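PDB 6I60: alpha-rhamnosidase from Dictyoglomus thermophilum, which probably hydrolyses terminal non-reducing alpha-L-rhamnose residues from alpha-L-rhamnosides, as expected of a bacterial alpha-L-rhamnosidase. Local coordinates for residues A[302-307]-A[416-421]; A[364-369]-A[451-456]; A[376-381]-A[439-444]; A[387-392]-A[443-448]. All blocks are in the same frame, centred on the assembly; numbering follows the deposited sequence.

Interaction 1. Residues A[302-307]-A[416-421]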
loop_
_atom_site.group_PDB
_atom_site.type_symbol
_atom_site.label_atom_id
_atom_site.label_comp_id
_atom_site.label_asym_id
_atom_site.label_seq_id
_atom_site.Cartn_x
_atom_site.Cartn_y
_atom_site.Cartn_z
ATOM N N GLY A 302 -8.955 19.050 -10.701
ATOM C CA GLY A 302 -10.312 18.965 -10.204
ATOM C C GLY A 302 -11.321 18.644 -11.286
ATOM O O GLY A 302 -10.992 18.227 -12.401
ATOM N N GLU A 303 -12.588 18.851 -10.934
ATOM C CA GLU A 303 -13.707 18.504 -11.796
ATOM C C GLU A 303 -14.747 19.613 -11.745
ATOM O O GLU A 303 -14.956 20.230 -10.698
ATOM C CB GLU A 303 -14.326 17.156 -11.379
ATOM C CG GLU A 303 -15.827 17.025 -11.610
ATOM C CD GLU A 303 -16.476 16.010 -10.683
ATOM O OE1 GLU A 303 -15.931 14.894 -10.549
ATOM O OE2 GLU A 303 -17.531 16.325 -10.089
ATOM N N ILE A 304 -15.386 19.869 -12.886
ATOM C CA ILE A 304 -16.451 20.859 -13.001
ATOM C C ILE A 304 -17.753 20.130 -13.302
ATOM O O ILE A 304 -17.820 19.332 -14.244
ATOM C CB ILE A 304 -16.134 21.898 -14.089
ATOM C CG1 ILE A 304 -14.862 22.668 -13.736
ATOM C CG2 ILE A 304 -17.303 22.848 -14.277
ATOM C CD1 ILE A 304 -14.005 22.992 -14.932
ATOM N N TYR A 305 -18.785 20.406 -12.505
ATOM C CA TYR A 305 -20.093 19.768 -12.636
ATOM C C TYR A 305 -21.143 20.850 -12.855
ATOM O O TYR A 305 -21.469 21.603 -11.930
ATOM C CB TYR A 305 -20.416 18.935 -11.397
ATOM C CG TYR A 305 -21.621 18.026 -11.535
ATOM C CD1 TYR A 305 -22.915 18.528 -11.442
ATOM C CD2 TYR A 305 -21.464 16.662 -11.741
ATOM C CE1 TYR A 305 -24.013 17.699 -11.561
ATOM C CE2 TYR A 305 -22.557 15.826 -11.861
ATOM C CZ TYR A 305 -23.829 16.350 -11.769
ATOM O OH TYR A 305 -24.923 15.523 -11.890
ATOM N N ASP A 306 -21.680 20.923 -14.071
ATOM C CA ASP A 306 -22.720 21.889 -14.419
ATOM C C ASP A 306 -24.068 21.186 -14.306
ATOM O O ASP A 306 -24.436 20.383 -15.168
ATOM C CB ASP A 306 -22.496 22.453 -15.818
ATOM C CG ASP A 306 -23.369 23.662 -16.107
ATOM O OD1 ASP A 306 -22.943 24.532 -16.896
ATOM O OD2 ASP A 306 -24.483 23.740 -15.545
ATOM N N GLY A 307 -24.806 21.492 -13.237
ATOM C CA GLY A 307 -26.095 20.859 -13.016
ATOM C C GLY A 307 -27.147 21.225 -14.041
ATOM O O GLY A 307 -28.148 20.511 -14.169
ATOM N N VAL A 416 -15.678 22.890 -9.197
ATOM C CA VAL A 416 -16.694 23.894 -9.489
ATOM C C VAL A 416 -18.023 23.187 -9.711
ATOM O O VAL A 416 -18.099 22.230 -10.490
ATOM C CB VAL A 416 -16.317 24.741 -10.720
ATOM C CG1 VAL A 416 -17.529 25.494 -11.247
ATOM C CG2 VAL A 416 -15.193 25.701 -10.372
ATOM N N TYR A 417 -19.065 23.654 -9.024
ATOM C CA TYR A 417 -20.410 23.112 -9.175
ATOM C C TYR A 417 -21.369 24.252 -9.478
ATOM O O TYR A 417 -21.435 25.228 -8.722
ATOM C CB TYR A 417 -20.850 22.364 -7.915
ATOM C CG TYR A 417 -22.292 21.911 -7.946
ATOM C CD1 TYR A 417 -22.684 20.824 -8.718
ATOM C CD2 TYR A 417 -23.263 22.567 -7.200
ATOM C CE1 TYR A 417 -24.000 20.406 -8.746
ATOM C CE2 TYR A 417 -24.580 22.156 -7.222
ATOM C CZ TYR A 417 -24.945 21.075 -7.995
ATOM O OH TYR A 417 -26.258 20.666 -8.016
ATOM N N ILE A 418 -22.107 24.130 -10.578
ATOM C CA ILE A 418 -23.112 25.110 -10.972
ATOM C C ILE A 418 -24.478 24.558 -10.589
ATOM O O ILE A 418 -24.875 23.481 -11.052
ATOM C CB ILE A 418 -23.038 25.424 -12.473
ATOM C CG1 ILE A 418 -21.663 25.991 -12.827
ATOM C CG2 ILE A 418 -24.128 26.406 -12.866
ATOM C CD1 ILE A 418 -20.955 25.226 -13.919
ATOM N N THR A 419 -25.198 25.297 -9.749
ATOM C CA THR A 419 -26.428 24.796 -9.159
ATOM C C THR A 419 -27.544 24.690 -10.198
ATOM O O THR A 419 -27.506 25.311 -11.265
ATOM C CB THR A 419 -26.876 25.700 -8.011
ATOM O OG1 THR A 419 -27.371 26.937 -8.540
ATOM C CG2 THR A 419 -25.710 25.988 -7.071
ATOM N N LYS A 420 -28.553 23.882 -9.865
ATOM C CA LYS A 420 -29.745 23.737 -10.690
ATOM C C LYS A 420 -30.944 24.508 -10.153
ATOM O O LYS A 420 -31.862 24.805 -10.924
ATOM C CB LYS A 420 -30.127 22.259 -10.824
ATOM C CG LYS A 420 -28.945 21.311 -10.835
ATOM C CD LYS A 420 -29.272 20.015 -10.110
ATOM C CE LYS A 420 -28.320 18.902 -10.514
ATOM N NZ LYS A 420 -28.952 17.564 -10.361
ATOM N N GLY A 421 -30.960 24.823 -8.858
ATOM C CA GLY A 421 -32.039 25.594 -8.266
ATOM C C GLY A 421 -33.237 24.770 -7.843
ATOM O O GLY A 421 -34.383 25.203 -8.004
#

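Interaction 2. Residues A[364-369]-A[451-456]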
loop_
_atom_site.group_PDB
_atom_site.type_symbol
_atom_site.label_atom_id
_atom_site.label_comp_id
_atom_site.label_asym_id
_atom_site.label_seq_id
_atom_site.Cartn_x
_atom_site.Cartn_y
_atom_site.Cartn_z
ATOM N N TYR A 364 -15.459 31.567 2.660
ATOM C CA TYR A 364 -15.572 30.812 3.901
ATOM C C TYR A 364 -14.591 29.648 3.877
ATOM O O TYR A 364 -14.559 28.875 2.913
ATOM C CB TYR A 364 -17.006 30.319 4.109
ATOM C CG TYR A 364 -17.978 31.455 4.316
ATOM C CD1 TYR A 364 -18.626 32.044 3.237
ATOM C CD2 TYR A 364 -18.229 31.958 5.586
ATOM C CE1 TYR A 364 -19.506 33.095 3.420
ATOM C CE2 TYR A 364 -19.108 33.007 5.779
ATOM C CZ TYR A 364 -19.743 33.572 4.692
ATOM O OH TYR A 364 -20.616 34.617 4.884
ATOM N N VAL A 365 -13.797 29.528 4.939
ATOM C CA VAL A 365 -12.713 28.556 5.023
ATOM C C VAL A 365 -13.051 27.529 6.095
ATOM O O VAL A 365 -13.455 27.894 7.207
ATOM C CB VAL A 365 -11.373 29.240 5.330
ATOM C CG1 VAL A 365 -10.332 28.204 5.708
ATOM C CG2 VAL A 365 -10.916 30.070 4.142
ATOM N N TYR A 366 -12.871 26.253 5.766
ATOM C CA TYR A 366 -13.094 25.155 6.693
ATOM C C TYR A 366 -11.769 24.506 7.067
ATOM O O TYR A 366 -10.843 24.434 6.256
ATOM C CB TYR A 366 -14.025 24.102 6.088
ATOM C CG TYR A 366 -15.477 24.511 6.056
ATOM C CD1 TYR A 366 -15.963 25.339 5.053
ATOM C CD2 TYR A 366 -16.362 24.071 7.028
ATOM C CE1 TYR A 366 -17.292 25.716 5.020
ATOM C CE2 TYR A 366 -17.691 24.441 7.004
ATOM C CZ TYR A 366 -18.151 25.262 5.997
ATOM O OH TYR A 366 -19.474 25.634 5.968
ATOM N N ASP A 367 -11.687 24.033 8.306
ATOM C CA ASP A 367 -10.529 23.295 8.796
ATOM C C ASP A 367 -11.004 21.937 9.288
ATOM O O ASP A 367 -11.892 21.858 10.144
ATOM C CB ASP A 367 -9.815 24.059 9.913
ATOM C CG ASP A 367 -8.604 23.314 10.447
ATOM O OD1 ASP A 367 -8.175 22.334 9.802
ATOM O OD2 ASP A 367 -8.079 23.711 11.509
ATOM N N PHE A 368 -10.422 20.873 8.743
ATOM C CA PHE A 368 -10.787 19.520 9.135
ATOM C C PHE A 368 -9.923 18.972 10.261
ATOM O O PHE A 368 -10.198 17.871 10.750
ATOM C CB PHE A 368 -10.708 18.584 7.925
ATOM C CG PHE A 368 -11.916 18.641 7.039
ATOM C CD1 PHE A 368 -13.090 18.009 7.406
ATOM C CD2 PHE A 368 -11.878 19.330 5.838
ATOM C CE1 PHE A 368 -14.205 18.058 6.591
ATOM C CE2 PHE A 368 -12.990 19.383 5.019
ATOM C CZ PHE A 368 -14.155 18.746 5.396
ATOM N N GLY A 369 -8.894 19.707 10.683
ATOM C CA GLY A 369 -8.022 19.269 11.751
ATOM C C GLY A 369 -7.048 18.169 11.390
ATOM O O GLY A 369 -6.321 17.697 12.272
ATOM N N GLU A 451 -22.258 21.563 8.923
ATOM C CA GLU A 451 -23.000 20.418 8.411
ATOM C C GLU A 451 -23.061 20.395 6.890
ATOM O O GLU A 451 -23.134 19.312 6.295
ATOM C CB GLU A 451 -24.423 20.411 8.980
ATOM C CG GLU A 451 -25.251 19.186 8.605
ATOM C CD GLU A 451 -26.244 19.457 7.479
ATOM O OE1 GLU A 451 -26.172 20.540 6.857
ATOM O OE2 GLU A 451 -27.097 18.581 7.215
ATOM N N ASP A 452 -23.020 21.563 6.247
ATOM C CA ASP A 452 -23.085 21.652 4.792
ATOM C C ASP A 452 -21.807 21.188 4.107
ATOM O O ASP A 452 -21.776 21.138 2.873
ATOM C CB ASP A 452 -23.401 23.088 4.372
ATOM C CG ASP A 452 -24.681 23.607 4.995
ATOM O OD1 ASP A 452 -25.587 22.790 5.267
ATOM O OD2 ASP A 452 -24.782 24.832 5.214
ATOM N N ILE A 453 -20.764 20.855 4.862
ATOM C CA ILE A 453 -19.505 20.363 4.316
ATOM C C ILE A 453 -19.233 18.993 4.921
ATOM O O ILE A 453 -19.317 18.823 6.143
ATOM C CB ILE A 453 -18.343 21.334 4.604
ATOM C CG1 ILE A 453 -18.433 22.557 3.693
ATOM C CG2 ILE A 453 -17.004 20.645 4.422
ATOM C CD1 ILE A 453 -18.759 22.217 2.261
ATOM N N GLU A 454 -18.922 18.019 4.068
ATOM C CA GLU A 454 -18.641 16.653 4.502
ATOM C C GLU A 454 -17.389 16.169 3.785
ATOM O O GLU A 454 -17.402 15.986 2.564
ATOM C CB GLU A 454 -19.825 15.729 4.216
ATOM C CG GLU A 454 -20.702 15.450 5.423
ATOM C CD GLU A 454 -21.951 14.671 5.065
ATOM O OE1 GLU A 454 -21.829 13.627 4.388
ATOM O OE2 GLU A 454 -23.058 15.104 5.455
ATOM N N GLY A 455 -16.314 15.960 4.541
ATOM C CA GLY A 455 -15.081 15.469 3.952
ATOM C C GLY A 455 -15.146 13.972 3.698
ATOM O O GLY A 455 -15.624 13.197 4.528
ATOM N N LYS A 456 -14.658 13.568 2.530
ATOM C CA LYS A 456 -14.628 12.166 2.124
ATOM C C LYS A 456 -13.174 11.716 2.043
ATOM O O LYS A 456 -12.412 12.208 1.205
ATOM C CB LYS A 456 -15.346 11.971 0.790
ATOM C CG LYS A 456 -16.837 12.295 0.831
ATOM C CD LYS A 456 -17.575 11.410 1.830
ATOM C CE LYS A 456 -19.078 11.633 1.767
ATOM N NZ LYS A 456 -19.733 10.704 0.804
#

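Interaction 3. Residues A[376-381]-A[439-444]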
loop_
_atom_site.group_PDB
_atom_site.type_symbol
_atom_site.label_atom_id
_atom_site.label_comp_id
_atom_site.label_asym_id
_atom_site.label_seq_id
_atom_site.Cartn_x
_atom_site.Cartn_y
_atom_site.Cartn_z
ATOM N N ILE A 376 -14.641 16.581 -0.915
ATOM C CA ILE A 376 -15.673 16.977 0.031
ATOM C C ILE A 376 -17.028 16.881 -0.654
ATOM O O ILE A 376 -17.134 16.841 -1.881
ATOM C CB ILE A 376 -15.448 18.400 0.588
ATOM C CG1 ILE A 376 -15.656 19.446 -0.506
ATOM C CG2 ILE A 376 -14.059 18.533 1.197
ATOM C CD1 ILE A 376 -16.326 20.698 -0.008
ATOM N N LYS A 377 -18.073 16.826 0.166
ATOM C CA LYS A 377 -19.451 16.875 -0.301
ATOM C C LYS A 377 -20.102 18.130 0.254
ATOM O O LYS A 377 -20.042 18.380 1.463
ATOM C CB LYS A 377 -20.231 15.632 0.133
ATOM C CG LYS A 377 -21.725 15.730 -0.121
ATOM C CD LYS A 377 -22.417 14.402 0.124
ATOM C CE LYS A 377 -23.623 14.574 1.029
ATOM N NZ LYS A 377 -23.276 14.362 2.457
ATOM N N ILE A 378 -20.710 18.920 -0.624
ATOM C CA ILE A 378 -21.332 20.180 -0.238
ATOM C C ILE A 378 -22.844 20.036 -0.338
ATOM O O ILE A 378 -23.370 19.312 -1.191
ATOM C CB ILE A 378 -20.819 21.357 -1.099
ATOM C CG1 ILE A 378 -21.176 22.697 -0.451
ATOM C CG2 ILE A 378 -21.361 21.279 -2.524
ATOM C CD1 ILE A 378 -20.661 23.897 -1.215
ATOM N N LYS A 379 -23.544 20.713 0.568
ATOM C CA LYS A 379 -24.998 20.809 0.547
ATOM C C LYS A 379 -25.368 22.260 0.277
ATOM O O LYS A 379 -24.914 23.160 0.991
ATOM C CB LYS A 379 -25.605 20.329 1.867
ATOM C CG LYS A 379 -25.211 18.914 2.266
ATOM C CD LYS A 379 -25.845 18.522 3.596
ATOM C CE LYS A 379 -25.461 17.108 4.003
ATOM N NZ LYS A 379 -24.935 17.050 5.395
ATOM N N VAL A 380 -26.171 22.489 -0.759
ATOM C CA VAL A 380 -26.539 23.838 -1.165
ATOM C C VAL A 380 -28.056 23.961 -1.185
ATOM O O VAL A 380 -28.780 22.982 -1.397
ATOM C CB VAL A 380 -25.936 24.209 -2.539
ATOM C CG1 VAL A 380 -24.489 23.750 -2.625
ATOM C CG2 VAL A 380 -26.751 23.607 -3.668
ATOM N N ARG A 381 -28.534 25.181 -0.937
ATOM C CA ARG A 381 -29.960 25.510 -1.001
ATOM C C ARG A 381 -30.060 26.870 -1.681
ATOM O O ARG A 381 -29.775 27.899 -1.061
ATOM C CB ARG A 381 -30.599 25.531 0.383
ATOM C CG ARG A 381 -30.524 24.214 1.138
ATOM C CD ARG A 381 -30.673 24.434 2.634
ATOM N NE ARG A 381 -29.586 23.817 3.387
ATOM C CZ ARG A 381 -29.669 22.632 3.981
ATOM N NH1 ARG A 381 -30.793 21.930 3.911
ATOM N NH2 ARG A 381 -28.629 22.146 4.645
ATOM N N VAL A 439 -10.325 23.867 3.402
ATOM C CA VAL A 439 -11.176 23.977 2.224
ATOM C C VAL A 439 -11.719 25.397 2.161
ATOM O O VAL A 439 -12.223 25.917 3.161
ATOM C CB VAL A 439 -12.329 22.954 2.257
ATOM C CG1 VAL A 439 -13.522 23.453 1.456
ATOM C CG2 VAL A 439 -11.859 21.608 1.733
ATOM N N GLU A 440 -11.609 26.026 0.994
ATOM C CA GLU A 440 -12.160 27.353 0.756
ATOM C C GLU A 440 -13.314 27.247 -0.231
ATOM O O GLU A 440 -13.179 26.608 -1.279
ATOM C CB GLU A 440 -11.090 28.306 0.220
ATOM C CG GLU A 440 -11.653 29.583 -0.377
ATOM C CD GLU A 440 -10.639 30.331 -1.214
ATOM O OE1 GLU A 440 -9.620 30.781 -0.649
ATOM O OE2 GLU A 440 -10.861 30.471 -2.436
ATOM N N ILE A 441 -14.442 27.866 0.105
ATOM C CA ILE A 441 -15.634 27.851 -0.738
ATOM C C ILE A 441 -16.044 29.289 -1.014
ATOM O O ILE A 441 -16.292 30.061 -0.079
ATOM C CB ILE A 441 -16.787 27.070 -0.091
ATOM C CG1 ILE A 441 -16.344 25.645 0.237
ATOM C CG2 ILE A 441 -18.006 27.059 -1.007
ATOM C CD1 ILE A 441 -16.807 25.171 1.586
ATOM N N LEU A 442 -16.119 29.645 -2.292
ATOM C CA LEU A 442 -16.561 30.964 -2.721
ATOM C C LEU A 442 -17.826 30.810 -3.549
ATOM O O LEU A 442 -17.894 29.946 -4.429
ATOM C CB LEU A 442 -15.475 31.678 -3.531
ATOM C CG LEU A 442 -15.857 33.059 -4.070
ATOM C CD1 LEU A 442 -15.280 34.159 -3.189
ATOM C CD2 LEU A 442 -15.408 33.229 -5.517
ATOM N N GLY A 443 -18.822 31.639 -3.262
ATOM C CA GLY A 443 -20.068 31.618 -3.995
ATOM C C GLY A 443 -21.191 30.829 -3.360
ATOM O O GLY A 443 -22.177 30.537 -4.047
ATOM N N TYR A 444 -21.077 30.474 -2.087
ATOM C CA TYR A 444 -22.139 29.731 -1.431
ATOM C C TYR A 444 -23.378 30.610 -1.275
ATOM O O TYR A 444 -23.262 31.800 -0.963
ATOM C CB TYR A 444 -21.677 29.231 -0.063
ATOM C CG TYR A 444 -22.623 28.245 0.577
ATOM C CD1 TYR A 444 -23.586 28.667 1.483
ATOM C CD2 TYR A 444 -22.558 26.893 0.270
ATOM C CE1 TYR A 444 -24.453 27.772 2.069
ATOM C CE2 TYR A 444 -23.422 25.989 0.850
ATOM C CZ TYR A 444 -24.368 26.435 1.751
ATOM O OH TYR A 444 -25.234 25.541 2.335
#

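Interaction 4. Residues A[387-392]-A[443-448]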
loop_
_atom_site.group_PDB
_atom_site.type_symbol
_atom_site.label_atom_id
_atom_site.label_comp_id
_atom_site.label_asym_id
_atom_site.label_seq_id
_atom_site.Cartn_x
_atom_site.Cartn_y
_atom_site.Cartn_z
ATOM N N LYS A 387 -25.878 29.453 -10.436
ATOM C CA LYS A 387 -24.917 30.044 -9.516
ATOM C C LYS A 387 -23.699 29.137 -9.391
ATOM O O LYS A 387 -23.836 27.926 -9.189
ATOM C CB LYS A 387 -25.557 30.281 -8.147
ATOM C CG LYS A 387 -26.149 31.675 -7.980
ATOM C CD LYS A 387 -25.169 32.754 -8.432
ATOM C CE LYS A 387 -25.590 34.135 -7.941
ATOM N NZ LYS A 387 -24.710 35.216 -8.471
ATOM N N GLU A 388 -22.512 29.725 -9.521
ATOM C CA GLU A 388 -21.268 28.970 -9.483
ATOM C C GLU A 388 -20.730 28.889 -8.061
ATOM O O GLU A 388 -20.708 29.886 -7.333
ATOM C CB GLU A 388 -20.224 29.609 -10.401
ATOM C CG GLU A 388 -18.812 29.077 -10.199
ATOM C CD GLU A 388 -17.931 29.275 -11.419
ATOM O OE1 GLU A 388 -18.460 29.231 -12.551
ATOM O OE2 GLU A 388 -16.709 29.470 -11.245
ATOM N N ILE A 389 -20.300 27.692 -7.669
ATOM C CA ILE A 389 -19.688 27.447 -6.368
ATOM C C ILE A 389 -18.310 26.851 -6.613
ATOM O O ILE A 389 -18.187 25.807 -7.266
ATOM C CB ILE A 389 -20.547 26.520 -5.494
ATOM C CG1 ILE A 389 -21.671 27.315 -4.831
ATOM C CG2 ILE A 389 -19.696 25.821 -4.442
ATOM C CD1 ILE A 389 -22.793 26.460 -4.305
ATOM N N ARG A 390 -17.279 27.515 -6.101
ATOM C CA ARG A 390 -15.894 27.115 -6.304
ATOM C C ARG A 390 -15.322 26.585 -4.998
ATOM O O ARG A 390 -15.393 27.262 -3.966
ATOM C CB ARG A 390 -15.060 28.291 -6.815
ATOM C CG ARG A 390 -13.665 27.919 -7.275
ATOM C CD ARG A 390 -12.879 29.152 -7.690
ATOM N NE ARG A 390 -12.338 29.874 -6.540
ATOM C CZ ARG A 390 -11.921 31.135 -6.577
ATOM N NH1 ARG A 390 -11.979 31.823 -7.709
ATOM N NH2 ARG A 390 -11.442 31.710 -5.481
ATOM N N ILE A 391 -14.758 25.381 -5.043
ATOM C CA ILE A 391 -14.217 24.709 -3.866
ATOM C C ILE A 391 -12.719 24.533 -4.073
ATOM O O ILE A 391 -12.294 23.783 -4.960
ATOM C CB ILE A 391 -14.894 23.355 -3.616
ATOM C CG1 ILE A 391 -16.416 23.500 -3.652
ATOM C CG2 ILE A 391 -14.435 22.769 -2.293
ATOM C CD1 ILE A 391 -17.145 22.187 -3.821
ATOM N N ARG A 392 -11.920 25.208 -3.252
ATOM C CA ARG A 392 -10.471 25.096 -3.290
ATOM C C ARG A 392 -9.970 24.310 -2.084
ATOM O O ARG A 392 -10.590 24.317 -1.016
ATOM C CB ARG A 392 -9.811 26.477 -3.319
ATOM C CG ARG A 392 -10.291 27.368 -4.452
ATOM C CD ARG A 392 -9.481 28.653 -4.518
ATOM N NE ARG A 392 -8.227 28.467 -5.239
ATOM C CZ ARG A 392 -7.296 29.406 -5.373
ATOM N NH1 ARG A 392 -7.477 30.604 -4.832
ATOM N NH2 ARG A 392 -6.182 29.146 -6.049
ATOM N N GLY A 443 -18.822 31.639 -3.262
ATOM C CA GLY A 443 -20.068 31.618 -3.995
ATOM C C GLY A 443 -21.191 30.829 -3.360
ATOM O O GLY A 443 -22.177 30.537 -4.047
ATOM N N TYR A 444 -21.077 30.474 -2.087
ATOM C CA TYR A 444 -22.139 29.731 -1.431
ATOM C C TYR A 444 -23.378 30.610 -1.275
ATOM O O TYR A 444 -23.262 31.800 -0.963
ATOM C CB TYR A 444 -21.677 29.231 -0.063
ATOM C CG TYR A 444 -22.623 28.245 0.577
ATOM C CD1 TYR A 444 -23.586 28.667 1.483
ATOM C CD2 TYR A 444 -22.558 26.893 0.270
ATOM C CE1 TYR A 444 -24.453 27.772 2.069
ATOM C CE2 TYR A 444 -23.422 25.989 0.850
ATOM C CZ TYR A 444 -24.368 26.435 1.751
ATOM O OH TYR A 444 -25.234 25.541 2.335
ATOM N N PRO A 445 -24.579 30.060 -1.494
ATOM C CA PRO A 445 -25.800 30.859 -1.314
ATOM C C PRO A 445 -26.054 31.199 0.145
ATOM O O PRO A 445 -26.940 30.618 0.781
ATOM C CB PRO A 445 -26.900 29.952 -1.880
ATOM C CG PRO A 445 -26.353 28.569 -1.746
ATOM C CD PRO A 445 -24.871 28.694 -1.960
ATOM N N GLY A 446 -25.285 32.136 0.681
ATOM C CA GLY A 446 -25.385 32.531 2.068
ATOM C C GLY A 446 -24.201 32.063 2.890
ATOM O O GLY A 446 -23.126 31.745 2.373
ATOM N N VAL A 447 -24.409 32.024 4.201
ATOM C CA VAL A 447 -23.387 31.591 5.147
ATOM C C VAL A 447 -23.506 30.077 5.309
ATOM O O VAL A 447 -24.591 29.591 5.660
ATOM C CB VAL A 447 -23.537 32.298 6.500
ATOM C CG1 VAL A 447 -22.389 31.929 7.426
ATOM C CG2 VAL A 447 -23.605 33.804 6.305
ATOM N N PRO A 448 -22.450 29.310 5.055
ATOM C CA PRO A 448 -22.507 27.866 5.282
ATOM C C PRO A 448 -22.129 27.504 6.713
ATOM O O PRO A 448 -21.517 28.284 7.446
ATOM C CB PRO A 448 -21.477 27.322 4.284
ATOM C CG PRO A 448 -20.464 28.417 4.164
ATOM C CD PRO A 448 -21.169 29.729 4.455
#

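Interaction 1. Residues A[302-307]-A[416-421]
A parallel beta pairing joins strand 302-306 to the end of strand 414-418, and so links the alpha-L-rhamnosidase N-terminal family region to the concanavalin-like one. The axes of the two short strand segments come within 4.7 Å. I304, Y305 and D306 lie beside V416, Y417 and I418 in turn. V416 N gives a hydrogen bond to E303 O, and Y305 N gives one of 2.8 Å to V416 O. I418 N then bonds to Y305 O. G307 N bonds to I418 O. Y305 uses both its N and its O, flanked by E303 O and G307 N; V416 and I418 each use both N and O, the usual parallel pattern.

Side chains of paired residues point to the same face of the sheet. I304 and V416 lie side by side, with I304 CG1 3.9 Å from V416 CB. I418 reaches across D306, its CD1 3.6 Å from D306 CG. The carboxylate of D306 is held by R308 and K309, so I418 meets an anchored group.

Y305 and Y417 occupy the other face. Both rings are swung away from their own amide nitrogens (chi1 -169° for Y305, 174° for Y417), and they run alongside, pointing the same way. The pair is oblique, with planes 31° apart and centroids 5.7 Å apart. Y305 CD1 meets the edge of the Y417 ring, 3.5 Å from Y417 CE1. Y417 OH is hydrogen-bonded to E425. K420 folds over G307 on its way to a salt bridge with E310, K420 CG lying 3.5 Å from G307 O.

Interaction 2. Residues A[364-369]-A[451-456]
Y366 CG and I453 CG1 both stand beside their own backbone N (chi1 -75° in each), which turns the two groups toward each other. I453 CG1 then sits over one face of the Y366 ring, 3.7 Å from the ring centroid. This is a CH-pi contact, displaced toward the rim. The other branch of I453 serves a second ring. I453 CG2 lies 3.6 Å from F368 CZ, and the two side chains cross at about a right angle.

The strands belong to two different sheets of the concanavalin-like region, packed face to face as in a beta sandwich. Their axes are 9.5 Å apart and cross at -44°. F368 also reaches the backbone of the second strand, with F368 CE1 3.6 Å from G455 N.

Y366 OH is hydrogen-bonded to T449 O, which ties the far end of the ring to the loop before strand 453-458. A leucine in place of Y366 would probably leave T449 O without this donor and I453 CG1 without an aromatic face to rest on. The chain turns a corner at G369, whose N donates to D367 OD1 from above the carboxylate plane, an Asx turn; R437 also holds D367.

Interaction 3. Residues A[376-381]-A[439-444]
Apolar contacts carry most of this interface, and one hydrogen bond closes it. I376 and V439 reach toward each other tip to tip, with I376 CG2 3.8 Å from V439 CG2. One step along, I378 CD1 lies 4.1 Å from I441 CG2. The same methyl of I378 meets the edge of the Y444 ring, in its plane, at 3.8 Å from Y444 CD2. I378 and Y444 lie alongside, pointing opposite ways. V380 adds a looser contact, its CG1 4.3 Å from Y444 CE2.

The polar contact is made by the far end of Y444. Y444 OH donates to K379 O at 2.8 Å, and lies 18° out of the plane of the K379 carbonyl. Y444 follows the end of strand 439-442, and its CG stands anti to the backbone N (chi1 -170°). This extends the ring across to the other strand, with its hydroxyl tied to the backbone and its edge against I378.

Charged groups lie outside this apolar layer. K377 and K379 both make salt bridges to E454, on the next strand of their own sheet. I453 packs between the two segments, touching I376, I378 and I441.

Aliphatic side chains that meet between the strands of two sheets, here 375-380 and 438-442, are characteristic of the core of a beta sandwich, the fold expected of a concanavalin-like domain.

Interaction 4. Residues A[387-392]-A[443-448]
I389 lays its CG1 and CD1 along the start of the loop 443-448. I389 CG1 is 3.4 Å from G443 O, and I389 CD1 is 3.8 Å from P445 CD. The isoleucine and proline side chains cross at about a right angle. CG1 stands beside the backbone N of I389 (chi1 -81°), and this torsion carries the ethyl arm toward the loop. G443, which has no side chain, passes close to the strand backbone and E388 O, with its CA 4.8 Å from I389 CA.

The contact lies at the edge of the concanavalin-like beta sandwich, where strand 438-442 leaves its neighbour 388-394 and enters a loop. P445 centres an inverse gamma turn there. I389 also faces the sandwich interior, touching I378, V380 and I441. Cutting I389 back to alanine is likely to leave P445 CD and G443 O without their apolar neighbour and to thin the packing on I378, V380 and I441.

Beside P445, the Y444 ring is held between two prolines. P448 CB sits 3.6 Å above the plane of the Y444 ring, over its centre. P445 CD covers the opposite face, displaced toward the rim.

How the interactions relate
From the N terminus, strand 302-306 comes first and waits more than a hundred residues for 416-421, closing interaction 1. Segment 364-369 follows and is met last, by 451-456, so interaction 2 crosses interaction 1 and encloses both interactions 3 and 4. Segments 376-381 and 387-392 are met by 439-444 and 443-448, which share G443 and Y444. Interactions 3 and 4 also cross interaction 1. Strand 388-394 lies between 414-418 and 438-442, and so connects interaction 1 to the sandwich. Interactions 2 and 3 join its two sheets, with I441 touching both Y366 and I453. Interaction 4 fastens the loop at its edge.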